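Local coordinates for protein AtFKBP42 (PDB 2F4E) that probably catalyses cis-trans isomerisation of peptidyl-proline bonds, modulates vacuolar uptake of ABC-transporter (MRP) substrates, and regulates cell elongation and orientation, at residues 77-89 with 141-154. Sequence-based numbering, arbitrary orientation.
Sequences WTKNSQHKFEDTW and PNVPPMADLLYEVE
W77 and L150 form an antiparallel hydrogen-bonded pair, W77 N giving to L150 O at 3.0 Å and L150 N to W77 O at 2.8 Å; T78 and L149 follow as a non-hydrogen-bonded pair, and K79 N reaches D148 O as the strand runs into its turn. On one face of the sheet, the six-membered ring of W77 passes L150 CD2 and brings its far edge to E152: W77 CH2 lies 3.4 Å from E152 OE1, near the ring plane, and the carboxylate is tilted just 16° from the indole. The same E152 OE1 is held by a salt bridge to R75. CG of K84 lies over the rim of one face of the W77 indole, while its NZ bridges to D87. Further along, the W89 ring turns an edge to E152 O and to E154 OE1, the latter paired with R121.

On the face carrying T78 and L149, the ring of F85, its CG between the backbone N and the carbonyl carbon (chi1 67°), stands where V143 CG2 sits squarely over one side of it, a CH-pi contact 4.0 Å from the F85 centroid. P141 CB comes obliquely to F85 CD1 at 3.5 Å, and L149 CD2 to F85 CE2 at 3.9 Å. A serine in place of F85 would probably open a gap among P141, V143 and L149 and leave the V143 methyl without its aromatic face. T78 CG2 extends this apolar patch to P144 CD.

Here the hairpin of strands 69-78 and 84-87 meets strand 149-158, which pairs antiparallel with 69-78, and the loop leading into it, within the curled antiparallel sheet of the FKBP fold.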
loop_
_atom_site.group_PDB
_atom_site.type_symbol
_atom_site.label_atom_id
_atom_site.label_comp_id
_atom_site.label_asym_id
_atom_site.label_seq_id
_atom_site.Cartn_x
_atom_site.Cartn_y
_atom_site.Cartn_z
ATOM N N TRP A 77 4.499 7.967 -1.373
ATOM C CA TRP A 77 5.573 8.935 -1.202
ATOM C C TRP A 77 6.909 8.204 -1.225
ATOM O O TRP A 77 7.036 7.114 -0.652
ATOM C CB TRP A 77 5.464 9.615 0.167
ATOM C CG TRP A 77 4.364 10.593 0.365
ATOM C CD1 TRP A 77 4.372 11.913 0.016
ATOM C CD2 TRP A 77 3.111 10.355 1.010
ATOM N NE1 TRP A 77 3.205 12.511 0.404
ATOM C CE2 TRP A 77 2.410 11.578 1.015
ATOM C CE3 TRP A 77 2.510 9.225 1.585
ATOM C CZ2 TRP A 77 1.143 11.706 1.571
ATOM C CZ3 TRP A 77 1.252 9.356 2.136
ATOM C CH2 TRP A 77 0.580 10.589 2.125
ATOM N N THR A 78 7.901 8.793 -1.883
ATOM C CA THR A 78 9.238 8.219 -1.895
ATOM C C THR A 78 9.756 8.620 -0.518
ATOM O O THR A 78 9.595 9.767 -0.095
ATOM C CB THR A 78 10.140 8.857 -2.952
ATOM O OG1 THR A 78 9.979 10.283 -2.939
ATOM C CG2 THR A 78 9.801 8.320 -4.335
ATOM N N LYS A 79 10.348 7.673 0.191
ATOM C CA LYS A 79 10.863 7.927 1.535
ATOM C C LYS A 79 11.951 8.976 1.642
ATOM O O LYS A 79 11.946 9.756 2.567
ATOM C CB LYS A 79 11.385 6.624 2.135
ATOM C CG LYS A 79 10.324 5.645 2.551
ATOM C CD LYS A 79 9.945 5.841 4.002
ATOM C CE LYS A 79 9.247 4.610 4.546
ATOM N NZ LYS A 79 9.253 4.615 6.042
ATOM N N ASN A 80 12.864 9.022 0.686
ATOM C CA ASN A 80 13.940 9.976 0.836
ATOM C C ASN A 80 13.834 11.409 0.339
ATOM O O ASN A 80 14.814 12.168 0.416
ATOM C CB ASN A 80 15.264 9.355 0.389
ATOM C CG ASN A 80 15.920 8.552 1.510
ATOM O OD1 ASN A 80 15.589 7.385 1.740
ATOM N ND2 ASN A 80 16.837 9.188 2.232
ATOM N N SER A 81 12.673 11.806 -0.160
ATOM C CA SER A 81 12.493 13.196 -0.577
ATOM C C SER A 81 11.099 13.572 -0.087
ATOM O O SER A 81 10.757 14.747 0.036
ATOM C CB SER A 81 12.581 13.331 -2.093
ATOM O OG SER A 81 11.510 12.647 -2.730
ATOM N N GLN A 82 10.317 12.540 0.219
ATOM C CA GLN A 82 8.956 12.684 0.716
ATOM C C GLN A 82 8.087 13.333 -0.349
ATOM O O GLN A 82 7.237 14.192 -0.055
ATOM C CB GLN A 82 8.951 13.523 1.987
ATOM C CG GLN A 82 8.119 12.896 3.095
ATOM C CD GLN A 82 8.790 11.678 3.734
ATOM O OE1 GLN A 82 8.137 10.883 4.424
ATOM N NE2 GLN A 82 10.104 11.535 3.516
ATOM N N HIS A 83 8.313 12.910 -1.587
ATOM C CA HIS A 83 7.555 13.413 -2.726
ATOM C C HIS A 83 6.339 12.533 -2.967
ATOM O O HIS A 83 6.454 11.309 -3.031
ATOM C CB HIS A 83 8.435 13.418 -3.977
ATOM C CG HIS A 83 7.669 13.503 -5.262
ATOM N ND1 HIS A 83 7.732 12.522 -6.229
ATOM C CD2 HIS A 83 6.826 14.453 -5.736
ATOM C CE1 HIS A 83 6.960 12.865 -7.247
ATOM N NE2 HIS A 83 6.397 14.030 -6.975
ATOM N N LYS A 84 5.177 13.159 -3.111
ATOM C CA LYS A 84 3.945 12.421 -3.363
ATOM C C LYS A 84 3.814 12.197 -4.869
ATOM O O LYS A 84 3.600 13.145 -5.627
ATOM C CB LYS A 84 2.735 13.210 -2.850
ATOM C CG LYS A 84 1.487 12.382 -2.650
ATOM C CD LYS A 84 0.288 13.242 -2.272
ATOM C CE LYS A 84 -0.178 14.088 -3.448
ATOM N NZ LYS A 84 -1.493 14.744 -3.210
ATOM N N PHE A 85 3.935 10.948 -5.305
ATOM C CA PHE A 85 3.827 10.654 -6.727
ATOM C C PHE A 85 2.550 9.895 -7.088
ATOM O O PHE A 85 2.356 9.491 -8.236
ATOM C CB PHE A 85 5.066 9.885 -7.190
ATOM C CG PHE A 85 5.186 8.505 -6.612
ATOM C CD1 PHE A 85 4.579 7.421 -7.232
ATOM C CD2 PHE A 85 5.919 8.288 -5.451
ATOM C CE1 PHE A 85 4.719 6.128 -6.712
ATOM C CE2 PHE A 85 6.066 7.006 -4.923
ATOM C CZ PHE A 85 5.461 5.920 -5.551
ATOM N N GLU A 86 1.676 9.707 -6.107
ATOM C CA GLU A 86 0.409 9.013 -6.346
ATOM C C GLU A 86 -0.577 9.420 -5.250
ATOM O O GLU A 86 -0.191 9.529 -4.084
ATOM C CB GLU A 86 0.626 7.499 -6.329
ATOM C CG GLU A 86 -0.065 6.740 -7.459
ATOM C CD GLU A 86 0.920 6.060 -8.423
ATOM O OE1 GLU A 86 1.830 6.736 -8.945
ATOM O OE2 GLU A 86 0.796 4.842 -8.676
ATOM N N ASP A 87 -1.835 9.646 -5.631
ATOM C CA ASP A 87 -2.893 10.062 -4.708
ATOM C C ASP A 87 -4.248 9.774 -5.348
ATOM O O ASP A 87 -4.807 10.627 -6.036
ATOM C CB ASP A 87 -2.783 11.566 -4.429
ATOM C CG ASP A 87 -3.567 12.000 -3.201
ATOM O OD1 ASP A 87 -4.714 11.552 -3.012
ATOM O OD2 ASP A 87 -3.037 12.812 -2.422
ATOM N N THR A 88 -4.774 8.571 -5.132
ATOM C CA THR A 88 -6.065 8.204 -5.706
ATOM C C THR A 88 -7.223 9.026 -5.166
ATOM O O THR A 88 -8.222 9.169 -5.845
ATOM C CB THR A 88 -6.377 6.702 -5.512
ATOM O OG1 THR A 88 -6.508 6.410 -4.115
ATOM C CG2 THR A 88 -5.265 5.845 -6.144
ATOM N N TRP A 89 -7.096 9.561 -3.954
ATOM C CA TRP A 89 -8.156 10.399 -3.391
ATOM C C TRP A 89 -8.265 11.693 -4.181
ATOM O O TRP A 89 -9.358 12.128 -4.510
ATOM C CB TRP A 89 -7.879 10.741 -1.928
ATOM C CG TRP A 89 -8.281 9.678 -0.959
ATOM C CD1 TRP A 89 -9.554 9.306 -0.619
ATOM C CD2 TRP A 89 -7.404 8.867 -0.174
ATOM N NE1 TRP A 89 -9.516 8.319 0.330
ATOM C CE2 TRP A 89 -8.205 8.026 0.624
ATOM C CE3 TRP A 89 -6.009 8.764 -0.067
ATOM C CZ2 TRP A 89 -7.670 7.098 1.518
ATOM C CZ3 TRP A 89 -5.470 7.839 0.821
ATOM C CH2 TRP A 89 -6.302 7.017 1.602
ATOM N N PRO A 141 5.055 7.456 -12.823
ATOM C CA PRO A 141 5.756 8.435 -12.001
ATOM C C PRO A 141 7.282 8.371 -12.109
ATOM O O PRO A 141 7.861 7.408 -12.618
ATOM C CB PRO A 141 5.274 8.080 -10.605
ATOM C CG PRO A 141 5.341 6.604 -10.652
ATOM C CD PRO A 141 4.761 6.251 -12.022
ATOM N N ASN A 142 7.926 9.420 -11.626
ATOM C CA ASN A 142 9.373 9.451 -11.630
ATOM C C ASN A 142 9.793 8.972 -10.249
ATOM O O ASN A 142 9.603 9.675 -9.261
ATOM C CB ASN A 142 9.897 10.865 -11.887
ATOM C CG ASN A 142 11.352 11.036 -11.469
ATOM O OD1 ASN A 142 11.645 11.758 -10.520
ATOM N ND2 ASN A 142 12.266 10.372 -12.174
ATOM N N VAL A 143 10.322 7.756 -10.180
ATOM C CA VAL A 143 10.776 7.198 -8.917
ATOM C C VAL A 143 12.244 6.855 -9.046
ATOM O O VAL A 143 12.630 6.132 -9.959
ATOM C CB VAL A 143 10.004 5.913 -8.542
ATOM C CG1 VAL A 143 10.614 5.289 -7.293
ATOM C CG2 VAL A 143 8.548 6.237 -8.305
ATOM N N PRO A 144 13.083 7.394 -8.144
ATOM C CA PRO A 144 14.531 7.150 -8.140
ATOM C C PRO A 144 14.865 5.679 -7.952
ATOM O O PRO A 144 14.023 4.892 -7.531
ATOM C CB PRO A 144 15.017 7.988 -6.958
ATOM C CG PRO A 144 14.053 9.121 -6.929
ATOM C CD PRO A 144 12.732 8.419 -7.144
ATOM N N PRO A 145 16.099 5.287 -8.285
ATOM C CA PRO A 145 16.535 3.898 -8.138
ATOM C C PRO A 145 16.591 3.513 -6.654
ATOM O O PRO A 145 16.897 4.343 -5.807
ATOM C CB PRO A 145 17.918 3.910 -8.782
ATOM C CG PRO A 145 17.798 4.965 -9.823
ATOM C CD PRO A 145 17.068 6.056 -9.083
ATOM N N MET A 146 16.278 2.257 -6.349
ATOM C CA MET A 146 16.305 1.753 -4.978
ATOM C C MET A 146 15.672 2.747 -4.007
ATOM O O MET A 146 16.234 3.063 -2.962
ATOM C CB MET A 146 17.754 1.442 -4.567
ATOM C CG MET A 146 18.491 0.541 -5.569
ATOM S SD MET A 146 20.239 0.187 -5.197
ATOM C CE MET A 146 20.891 1.879 -5.050
ATOM N N ALA A 147 14.492 3.244 -4.362
ATOM C CA ALA A 147 13.802 4.202 -3.507
ATOM C C ALA A 147 12.731 3.559 -2.624
ATOM O O ALA A 147 11.695 3.112 -3.119
ATOM C CB ALA A 147 13.180 5.307 -4.363
ATOM N N ASP A 148 12.978 3.513 -1.318
ATOM C CA ASP A 148 11.994 2.948 -0.407
ATOM C C ASP A 148 10.762 3.828 -0.472
ATOM O O ASP A 148 10.869 5.029 -0.684
ATOM C CB ASP A 148 12.529 2.904 1.028
ATOM C CG ASP A 148 13.485 1.748 1.257
ATOM O OD1 ASP A 148 13.337 0.728 0.555
ATOM O OD2 ASP A 148 14.380 1.851 2.123
ATOM N N LEU A 149 9.597 3.227 -0.286
ATOM C CA LEU A 149 8.353 3.962 -0.366
ATOM C C LEU A 149 7.492 3.898 0.880
ATOM O O LEU A 149 7.672 3.042 1.758
ATOM C CB LEU A 149 7.536 3.434 -1.538
ATOM C CG LEU A 149 8.200 3.352 -2.911
ATOM C CD1 LEU A 149 7.168 2.859 -3.904
ATOM C CD2 LEU A 149 8.726 4.715 -3.327
ATOM N N LEU A 150 6.542 4.823 0.929
ATOM C CA LEU A 150 5.582 4.902 2.010
ATOM C C LEU A 150 4.213 4.934 1.350
ATOM O O LEU A 150 4.019 5.597 0.327
ATOM C CB LEU A 150 5.757 6.179 2.832
ATOM C CG LEU A 150 4.683 6.343 3.917
ATOM C CD1 LEU A 150 4.926 5.328 4.996
ATOM C CD2 LEU A 150 4.706 7.729 4.513
ATOM N N TYR A 151 3.273 4.208 1.929
ATOM C CA TYR A 151 1.917 4.185 1.412
ATOM C C TYR A 151 0.935 4.453 2.533
ATOM O O TYR A 151 1.122 4.022 3.664
ATOM C CB TYR A 151 1.564 2.829 0.807
ATOM C CG TYR A 151 2.316 2.427 -0.433
ATOM C CD1 TYR A 151 1.995 2.955 -1.679
ATOM C CD2 TYR A 151 3.301 1.448 -0.367
ATOM C CE1 TYR A 151 2.635 2.495 -2.831
ATOM C CE2 TYR A 151 3.940 0.987 -1.498
ATOM C CZ TYR A 151 3.610 1.508 -2.718
ATOM O OH TYR A 151 4.265 1.018 -3.809
ATOM N N GLU A 152 -0.106 5.195 2.205
ATOM C CA GLU A 152 -1.162 5.483 3.146
ATOM C C GLU A 152 -2.318 4.858 2.397
ATOM O O GLU A 152 -2.842 5.442 1.444
ATOM C CB GLU A 152 -1.377 6.986 3.305
ATOM C CG GLU A 152 -2.426 7.322 4.353
ATOM C CD GLU A 152 -2.929 8.763 4.286
ATOM O OE1 GLU A 152 -2.392 9.581 3.517
ATOM O OE2 GLU A 152 -3.882 9.083 5.029
ATOM N N VAL A 153 -2.691 3.652 2.799
ATOM C CA VAL A 153 -3.767 2.956 2.116
ATOM C C VAL A 153 -5.034 2.670 2.919
ATOM O O VAL A 153 -4.987 2.317 4.094
ATOM C CB VAL A 153 -3.255 1.624 1.516
ATOM C CG1 VAL A 153 -2.552 0.810 2.588
ATOM C CG2 VAL A 153 -4.412 0.834 0.936
ATOM N N GLU A 154 -6.173 2.840 2.263
ATOM C CA GLU A 154 -7.450 2.561 2.884
ATOM C C GLU A 154 -8.221 1.613 1.977
ATOM O O GLU A 154 -8.533 1.946 0.829
ATOM C CB GLU A 154 -8.263 3.839 3.119
ATOM C CG GLU A 154 -9.627 3.525 3.702
ATOM C CD GLU A 154 -10.413 4.751 4.101
ATOM O OE1 GLU A 154 -9.833 5.855 4.138
ATOM O OE2 GLU A 154 -11.622 4.596 4.375
HETATM O O HOH W 1 15.157 4.973 -0.248
#